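Local coordinates for salivary protein FS50 (Xenopsylla cheopis, PDB 5K6D), which blocks the host voltage-gated sodium channel NaV1.5 as a secreted, disulfide-rich protein of flea saliva, at residues A[5-8]-A[14-17]; A[43-48]-A[71-76]; A[23-28]-A[64-69]. All coordinates share one frame; numbering follows the deposited sequence.

From the N terminus, contact 1 (5-8 with 14-17) comes first and closes a short loop: the chain leaves helix 6-10 and folds back over that helix's start. It is complete before the other two begin. Contact 3 opens at 23-28, which runs into the edge strand 26-28, and contact 2 opens at 43-48 on helix 38-51. Contact 3 then closes at 64-69 and contact 2 at 71-76, so these two cross. Contact 2 bolts helix 38-51 to the central strand 73-76, whereas contact 3 lies where the 64-69 loop reaches the 23-28 segment. Cys8 O links contact 1 to contact 2 through His48 NE2.

Contact 1: residues A[5-8]-A[14-17]; sequences SERC and KFQA
Ser5 and Ala17 bring their CA atoms to 4.1 Å, while Glu6 and Lys14 pair at 5.3 Å between CA atoms, and the loop segment 14-17, bent at Phe15, passes across the start of helix 6-10. Lys14 N gives a nearly straight hydrogen bond (2.9 Å, 178°) to Glu6 OE1, meeting the oxygen from above the carboxylate plane. The aliphatic CG and CD of Lys14 lie against the same carboxylate. In return Arg7 N reaches Lys14 O in a weak bond of 3.4 Å.

In the conformer described (Phe15 and Lys14 each adopt a second), Arg7 lies across one face of the Phe15 ring. Its CD sits 3.3 Å from the Phe15 ring centroid, almost on the normal, in a CH-pi contact. Beyond CD the bend at chi3 (70°) swings NE and the guanidinium over the ring's rim near CE2, 9° from parallel. A long, flexible arginine suits this place, since its methylene meets the ring while NH1 still reaches a water held by Ser5 OG and Phe15 O. A second water joins Glu6 N to Gln16 O, satisfying an amide at the first turn of the helix. Ser5, small and hydroxylated, packs CB on the carbonyls of Phe15 and Gln16 and accepts from Cys8 N through OG at 3.0 Å, the classic serine N-cap of a helix.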
loop_
_atom_site.group_PDB
_atom_site.type_symbol
_atom_site.label_atom_id
_atom_site.label_comp_id
_atom_site.label_asym_id
_atom_site.label_seq_id
_atom_site.Cartn_x
_atom_site.Cartn_y
_atom_site.Cartn_z
ATOM N N SER A 5 -3.079 1.381 -9.748
ATOM C CA SER A 5 -4.522 1.342 -9.972
ATOM C C SER A 5 -5.314 1.934 -8.807
ATOM O O SER A 5 -4.792 2.087 -7.696
ATOM C CB SER A 5 -4.967 -0.094 -10.200
ATOM O OG SER A 5 -4.766 -0.847 -9.015
ATOM N N GLU A 6 -6.588 2.236 -9.052
ATOM C CA GLU A 6 -7.493 2.554 -7.956
ATOM C C GLU A 6 -7.499 1.456 -6.896
ATOM O O GLU A 6 -7.530 1.733 -5.698
ATOM C CB GLU A 6 -8.920 2.748 -8.458
ATOM C CG GLU A 6 -9.125 3.947 -9.343
ATOM C CD GLU A 6 -10.593 4.199 -9.661
ATOM O OE1 GLU A 6 -11.431 3.303 -9.454
ATOM O OE2 GLU A 6 -10.915 5.320 -10.117
ATOM N N ARG A 7 -7.495 0.204 -7.339
ATOM C CA ARG A 7 -7.471 -0.914 -6.406
ATOM C C ARG A 7 -6.270 -0.835 -5.478
ATOM O O ARG A 7 -6.380 -1.100 -4.283
ATOM C CB ARG A 7 -7.465 -2.232 -7.163
ATOM C CG ARG A 7 -8.763 -2.514 -7.873
ATOM C CD ARG A 7 -8.653 -3.791 -8.662
ATOM N NE ARG A 7 -8.589 -4.980 -7.811
ATOM C CZ ARG A 7 -7.596 -5.865 -7.799
ATOM N NH1 ARG A 7 -6.515 -5.709 -8.567
ATOM N NH2 ARG A 7 -7.694 -6.922 -7.007
ATOM N N CYS A 8 -5.124 -0.458 -6.029
ATOM C CA CYS A 8 -3.939 -0.263 -5.214
ATOM C C CYS A 8 -4.185 0.770 -4.121
ATOM O O CYS A 8 -3.927 0.501 -2.937
ATOM C CB CYS A 8 -2.766 0.157 -6.099
ATOM S SG CYS A 8 -1.340 0.813 -5.235
ATOM N N LYS A 14 -11.163 0.541 -10.286
ATOM C CA LYS A 14 -10.568 0.221 -11.575
ATOM C C LYS A 14 -9.281 -0.585 -11.435
ATOM O O LYS A 14 -8.494 -0.372 -10.505
ATOM C CB LYS A 14 -10.299 1.501 -12.359
ATOM C CG LYS A 14 -11.530 2.347 -12.584
ATOM C CD LYS A 14 -11.190 3.681 -13.232
ATOM C CE LYS A 14 -10.791 3.526 -14.698
ATOM N NZ LYS A 14 -9.375 3.097 -14.891
ATOM N N PHE A 15 -9.079 -1.503 -12.380
ATOM C CA PHE A 15 -7.971 -2.445 -12.307
ATOM C C PHE A 15 -6.684 -1.959 -13.000
ATOM O O PHE A 15 -5.598 -2.270 -12.558
ATOM C CB PHE A 15 -8.403 -3.795 -12.903
ATOM C CG PHE A 15 -9.254 -4.651 -11.976
ATOM C CD1 PHE A 15 -10.579 -4.331 -11.708
ATOM C CD2 PHE A 15 -8.727 -5.800 -11.403
ATOM C CE1 PHE A 15 -11.362 -5.137 -10.868
ATOM C CE2 PHE A 15 -9.499 -6.610 -10.560
ATOM C CZ PHE A 15 -10.824 -6.279 -10.297
ATOM N N GLN A 16 -6.790 -1.203 -14.087
ATOM C CA GLN A 16 -5.554 -0.862 -14.803
ATOM C C GLN A 16 -4.731 0.183 -14.043
ATOM O O GLN A 16 -5.264 1.003 -13.297
ATOM C CB GLN A 16 -5.846 -0.404 -16.238
ATOM C CG GLN A 16 -5.916 1.081 -16.449
ATOM C CD GLN A 16 -6.015 1.435 -17.922
ATOM O OE1 GLN A 16 -5.884 0.570 -18.794
ATOM N NE2 GLN A 16 -6.252 2.708 -18.207
ATOM N N ALA A 17 -3.416 0.122 -14.224
ATOM C CA ALA A 17 -2.510 0.995 -13.492
ATOM C C ALA A 17 -2.349 2.312 -14.231
ATOM O O ALA A 17 -1.479 2.445 -15.099
ATOM C CB ALA A 17 -1.163 0.322 -13.298
HETATM O O HOH W 1 -5.328 -3.400 -10.044
HETATM O O HOH W 2 -7.128 2.639 -11.822
#

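Contact 2: residues A[43-48]-A[71-76]; sequences GKCDKH and EDCYCK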
loop_
_atom_site.group_PDB
_atom_site.type_symbol
_atom_site.label_atom_id
_atom_site.label_comp_id
_atom_site.label_asym_id
_atom_site.label_seq_id
_atom_site.Cartn_x
_atom_site.Cartn_y
_atom_site.Cartn_z
ATOM N N GLY A 43 2.332 -8.994 6.190
ATOM C CA GLY A 43 2.190 -9.886 5.055
ATOM C C GLY A 43 1.099 -9.427 4.102
ATOM O O GLY A 43 1.275 -9.436 2.878
ATOM N N LYS A 44 -0.038 -9.021 4.654
ATOM C CA LYS A 44 -1.115 -8.503 3.820
ATOM C C LYS A 44 -0.649 -7.285 3.037
ATOM O O LYS A 44 -0.915 -7.155 1.844
ATOM C CB LYS A 44 -2.335 -8.131 4.658
ATOM C CG LYS A 44 -3.021 -9.302 5.317
ATOM C CD LYS A 44 -4.388 -8.919 5.873
ATOM C CE LYS A 44 -4.312 -8.461 7.316
ATOM N NZ LYS A 44 -5.667 -8.181 7.882
ATOM N N CYS A 45 0.045 -6.384 3.716
ATOM C CA CYS A 45 0.515 -5.164 3.085
ATOM C C CYS A 45 1.536 -5.482 2.005
ATOM O O CYS A 45 1.429 -4.985 0.887
ATOM C CB CYS A 45 1.099 -4.229 4.142
ATOM S SG CYS A 45 1.932 -2.770 3.491
ATOM N N ASP A 46 2.518 -6.323 2.312
ATOM C CA ASP A 46 3.530 -6.602 1.314
ATOM C C ASP A 46 2.923 -7.213 0.057
ATOM O O ASP A 46 3.286 -6.838 -1.054
ATOM C CB ASP A 46 4.620 -7.504 1.869
ATOM C CG ASP A 46 5.874 -7.428 1.043
ATOM O OD1 ASP A 46 6.569 -6.388 1.102
ATOM O OD2 ASP A 46 6.141 -8.378 0.297
ATOM N N LYS A 47 1.988 -8.144 0.232
ATOM C CA LYS A 47 1.350 -8.789 -0.909
ATOM C C LYS A 47 0.422 -7.841 -1.668
ATOM O O LYS A 47 0.356 -7.893 -2.893
ATOM C CB LYS A 47 0.589 -10.031 -0.446
ATOM C CG LYS A 47 -0.301 -10.689 -1.499
ATOM C CD LYS A 47 0.396 -11.096 -2.796
ATOM C CE LYS A 47 1.464 -12.150 -2.592
ATOM N NZ LYS A 47 1.840 -12.791 -3.891
ATOM N N HIS A 48 -0.307 -6.980 -0.971
ATOM C CA HIS A 48 -1.081 -5.968 -1.685
ATOM C C HIS A 48 -0.139 -5.113 -2.537
ATOM O O HIS A 48 -0.419 -4.815 -3.706
ATOM C CB HIS A 48 -1.878 -5.109 -0.701
ATOM C CG HIS A 48 -2.708 -4.059 -1.360
ATOM N ND1 HIS A 48 -3.947 -4.310 -1.918
ATOM C CD2 HIS A 48 -2.444 -2.750 -1.581
ATOM C CE1 HIS A 48 -4.412 -3.187 -2.438
ATOM N NE2 HIS A 48 -3.521 -2.228 -2.245
ATOM N N GLU A 71 -2.993 2.523 9.977
ATOM C CA GLU A 71 -3.987 1.708 9.276
ATOM C C GLU A 71 -3.673 1.570 7.794
ATOM O O GLU A 71 -4.276 0.745 7.111
ATOM C CB GLU A 71 -5.387 2.297 9.449
ATOM C CG GLU A 71 -5.856 2.346 10.895
ATOM C CD GLU A 71 -7.328 2.691 11.029
ATOM O OE1 GLU A 71 -7.875 3.353 10.121
ATOM O OE2 GLU A 71 -7.937 2.298 12.045
ATOM N N ASP A 72 -2.742 2.381 7.307
ATOM C CA ASP A 72 -2.399 2.370 5.893
ATOM C C ASP A 72 -1.136 1.568 5.624
ATOM O O ASP A 72 -0.293 1.369 6.499
ATOM C CB ASP A 72 -2.236 3.796 5.352
ATOM C CG ASP A 72 -3.545 4.570 5.318
ATOM O OD1 ASP A 72 -4.632 3.961 5.439
ATOM O OD2 ASP A 72 -3.479 5.811 5.158
ATOM N N CYS A 73 -1.046 1.108 4.388
ATOM C CA CYS A 73 0.068 0.338 3.875
ATOM C C CYS A 73 0.783 1.219 2.859
ATOM O O CYS A 73 0.126 1.862 2.052
ATOM C CB CYS A 73 -0.475 -0.946 3.257
ATOM S SG CYS A 73 0.616 -1.912 2.205
ATOM N N TYR A 74 2.112 1.256 2.901
ATOM C CA TYR A 74 2.889 2.151 2.050
ATOM C C TYR A 74 3.791 1.325 1.148
ATOM O O TYR A 74 4.705 0.634 1.620
ATOM C CB TYR A 74 3.684 3.143 2.907
ATOM C CG TYR A 74 2.761 4.010 3.734
ATOM C CD1 TYR A 74 2.323 3.601 4.986
ATOM C CD2 TYR A 74 2.306 5.233 3.246
ATOM C CE1 TYR A 74 1.455 4.382 5.729
ATOM C CE2 TYR A 74 1.448 6.023 3.987
ATOM C CZ TYR A 74 1.035 5.595 5.228
ATOM O OH TYR A 74 0.179 6.366 5.990
ATOM N N CYS A 75 3.508 1.393 -0.154
ATOM C CA CYS A 75 4.157 0.541 -1.137
ATOM C C CYS A 75 5.277 1.239 -1.878
ATOM O O CYS A 75 5.132 2.379 -2.319
ATOM C CB CYS A 75 3.139 0.043 -2.161
ATOM S SG CYS A 75 1.731 -0.831 -1.474
ATOM N N LYS A 76 6.376 0.519 -2.043
ATOM C CA LYS A 76 7.534 0.983 -2.782
ATOM C C LYS A 76 7.501 0.472 -4.220
ATOM O O LYS A 76 7.087 -0.661 -4.471
ATOM C CB LYS A 76 8.804 0.504 -2.080
ATOM C CG LYS A 76 10.082 1.185 -2.526
ATOM C CD LYS A 76 11.291 0.710 -1.714
ATOM C CE LYS A 76 10.922 0.344 -0.279
ATOM N NZ LYS A 76 12.080 0.512 0.655
#
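Cys45 on helix 38-51 faces Cys73 at the start of strand 73-76, their CA atoms 5.6 Å apart, so that one covalent link spans the gap between helix and strand. The SG atoms of Cys45 and Cys73 are joined at 2.0 Å. Both residues carry their sulfur anti to the backbone N (chi1 172° in Cys45, 166° in Cys73), which extends each short side chain toward its partner, and the bridge turns through a chi3 of 82°, close to the relaxed right-handed value. CB of Cys45 and CB of Cys73 then stand 3.7 Å apart. One turn further along the helix, Cys49 bonds Cys75, two residues further along the strand. Such paired bridges from one helix to one strand are the signature of the cysteine-stabilised alpha-beta fold, familiar from scorpion toxins and from insect and plant defensins. Between the two strand cysteines, Tyr74 points to the other side of the sheet, where its OH bonds Asn69 N and its ring packs on Thr27 and Pro68. His48, on the same flank of the helix as Cys45, hydrogen-bonds Cys8 O through NE2 and packs on Ala28, while Asp46 turns away from the strand and takes a hydrogen bond from Gly58 N.

Contact 3: residues A[23-28]-A[64-69]; sequences NGLATA and SSQKPN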
loop_
_atom_site.group_PDB
_atom_site.type_symbol
_atom_site.label_atom_id
_atom_site.label_comp_id
_atom_site.label_asym_id
_atom_site.label_seq_id
_atom_site.Cartn_x
_atom_site.Cartn_y
_atom_site.Cartn_z
ATOM N N ASN A 23 7.361 10.058 -7.343
ATOM C CA ASN A 23 8.573 9.339 -6.940
ATOM C C ASN A 23 8.550 8.722 -5.541
ATOM O O ASN A 23 9.506 8.061 -5.138
ATOM C CB ASN A 23 9.778 10.270 -7.038
ATOM C CG ASN A 23 10.079 10.679 -8.458
ATOM O OD1 ASN A 23 9.853 9.916 -9.397
ATOM N ND2 ASN A 23 10.595 11.886 -8.626
ATOM N N GLY A 24 7.468 8.933 -4.804
ATOM C CA GLY A 24 7.394 8.447 -3.437
ATOM C C GLY A 24 6.740 7.083 -3.327
ATOM O O GLY A 24 6.729 6.295 -4.280
ATOM N N LEU A 25 6.178 6.804 -2.156
ATOM C CA LEU A 25 5.452 5.568 -1.910
ATOM C C LEU A 25 3.996 5.713 -2.323
ATOM O O LEU A 25 3.461 6.830 -2.333
ATOM C CB LEU A 25 5.527 5.191 -0.432
ATOM C CG LEU A 25 6.934 5.103 0.156
ATOM C CD1 LEU A 25 6.863 4.704 1.628
ATOM C CD2 LEU A 25 7.799 4.130 -0.638
ATOM N N ALA A 26 3.362 4.594 -2.658
ATOM C CA ALA A 26 1.921 4.551 -2.887
ATOM C C ALA A 26 1.205 4.276 -1.577
ATOM O O ALA A 26 1.522 3.302 -0.879
ATOM C CB ALA A 26 1.573 3.493 -3.905
ATOM N N THR A 27 0.222 5.105 -1.248
ATOM C CA THR A 27 -0.574 4.853 -0.060
ATOM C C THR A 27 -1.721 3.906 -0.382
ATOM O O THR A 27 -2.686 4.274 -1.063
ATOM C CB THR A 27 -1.131 6.142 0.523
ATOM O OG1 THR A 27 -0.040 7.011 0.856
ATOM C CG2 THR A 27 -1.955 5.845 1.770
ATOM N N ALA A 28 -1.587 2.672 0.088
ATOM C CA ALA A 28 -2.637 1.669 -0.017
ATOM C C ALA A 28 -3.498 1.795 1.227
ATOM O O ALA A 28 -3.224 1.199 2.273
ATOM C CB ALA A 28 -2.045 0.284 -0.156
ATOM N N SER A 64 5.795 7.811 11.118
ATOM C CA SER A 64 6.800 8.653 10.481
ATOM C C SER A 64 6.163 9.550 9.431
ATOM O O SER A 64 5.032 9.313 9.010
ATOM C CB SER A 64 7.889 7.798 9.839
ATOM O OG SER A 64 7.361 7.053 8.754
ATOM N N SER A 65 6.888 10.576 9.003
ATOM C CA SER A 65 6.358 11.488 7.998
ATOM C C SER A 65 6.017 10.747 6.705
ATOM O O SER A 65 5.018 11.050 6.057
ATOM C CB SER A 65 7.352 12.614 7.716
ATOM O OG SER A 65 8.556 12.112 7.170
ATOM N N GLN A 66 6.834 9.766 6.349
ATOM C CA GLN A 66 6.640 9.014 5.124
ATOM C C GLN A 66 5.519 7.983 5.243
ATOM O O GLN A 66 4.866 7.655 4.257
ATOM C CB GLN A 66 7.940 8.316 4.745
ATOM C CG GLN A 66 7.903 7.588 3.441
ATOM C CD GLN A 66 9.149 6.784 3.222
ATOM O OE1 GLN A 66 9.531 5.965 4.059
ATOM N NE2 GLN A 66 9.806 7.013 2.096
ATOM N N LYS A 67 5.312 7.447 6.444
ATOM C CA LYS A 67 4.327 6.389 6.651
ATOM C C LYS A 67 3.485 6.730 7.883
ATOM O O LYS A 67 3.563 6.048 8.904
ATOM C CB LYS A 67 5.019 5.030 6.815
ATOM C CG LYS A 67 5.986 4.679 5.683
ATOM C CD LYS A 67 6.508 3.253 5.802
ATOM C CE LYS A 67 6.987 2.951 7.211
ATOM N NZ LYS A 67 8.451 3.194 7.346
ATOM N N PRO A 68 2.676 7.801 7.792
ATOM C CA PRO A 68 2.098 8.397 9.008
ATOM C C PRO A 68 0.937 7.635 9.644
ATOM O O PRO A 68 0.754 7.749 10.855
ATOM C CB PRO A 68 1.612 9.768 8.524
ATOM C CG PRO A 68 1.357 9.578 7.074
ATOM C CD PRO A 68 2.430 8.634 6.604
ATOM N N ASN A 69 0.170 6.885 8.857
ATOM C CA ASN A 69 -1.066 6.284 9.347
ATOM C C ASN A 69 -0.917 4.780 9.551
ATOM O O ASN A 69 -0.703 4.048 8.592
ATOM C CB ASN A 69 -2.198 6.577 8.358
ATOM C CG ASN A 69 -3.566 6.206 8.897
ATOM O OD1 ASN A 69 -3.705 5.315 9.737
ATOM N ND2 ASN A 69 -4.594 6.892 8.409
#
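The carboxamide of Gln66 has the CD1 methyl of Leu25 over one face. The methyl stands almost directly above the amide carbon, with Leu25 CD1 3.5 Å from Gln66 CD and 3.8 Å from each of Gln66 OE1 and NE2. It therefore meets the flat pi surface, not an edge, and neither polar atom is singled out. The two side chains cross at about a right angle, and Gln66 CG adds to the cover at 3.6 Å from Leu25 CD1. Gln66 arrives there because its chain is fully extended, CG anti to the backbone N (chi1 -176°), and the twist at chi3 (54°) turns the amide face to the leucine. Glutamine suits a surface spot of this kind, offering a flat group to the branched end of Leu25 while remaining able to meet water.

In the cysteine-stabilised alpha-beta fold of this protein, 64-69 belongs to the long connection between the antiparallel strands 57-60 and 73-76, and Leu25 leads into the edge strand 26-28. Lys67 lends its hydrocarbon stem, CG 4.1 Å from Leu25 CD1, while its amino group forms a long, weak ion pair with Asp62. Leu25 and Lys67 also touch Tyr74 of strand 73-76. The loop is shaped by an ST motif: Lys67 N donates to Ser64 OG (3.1 Å, 141°), and that hydroxyl is also hydrogen-bonded to Asp62 OD1.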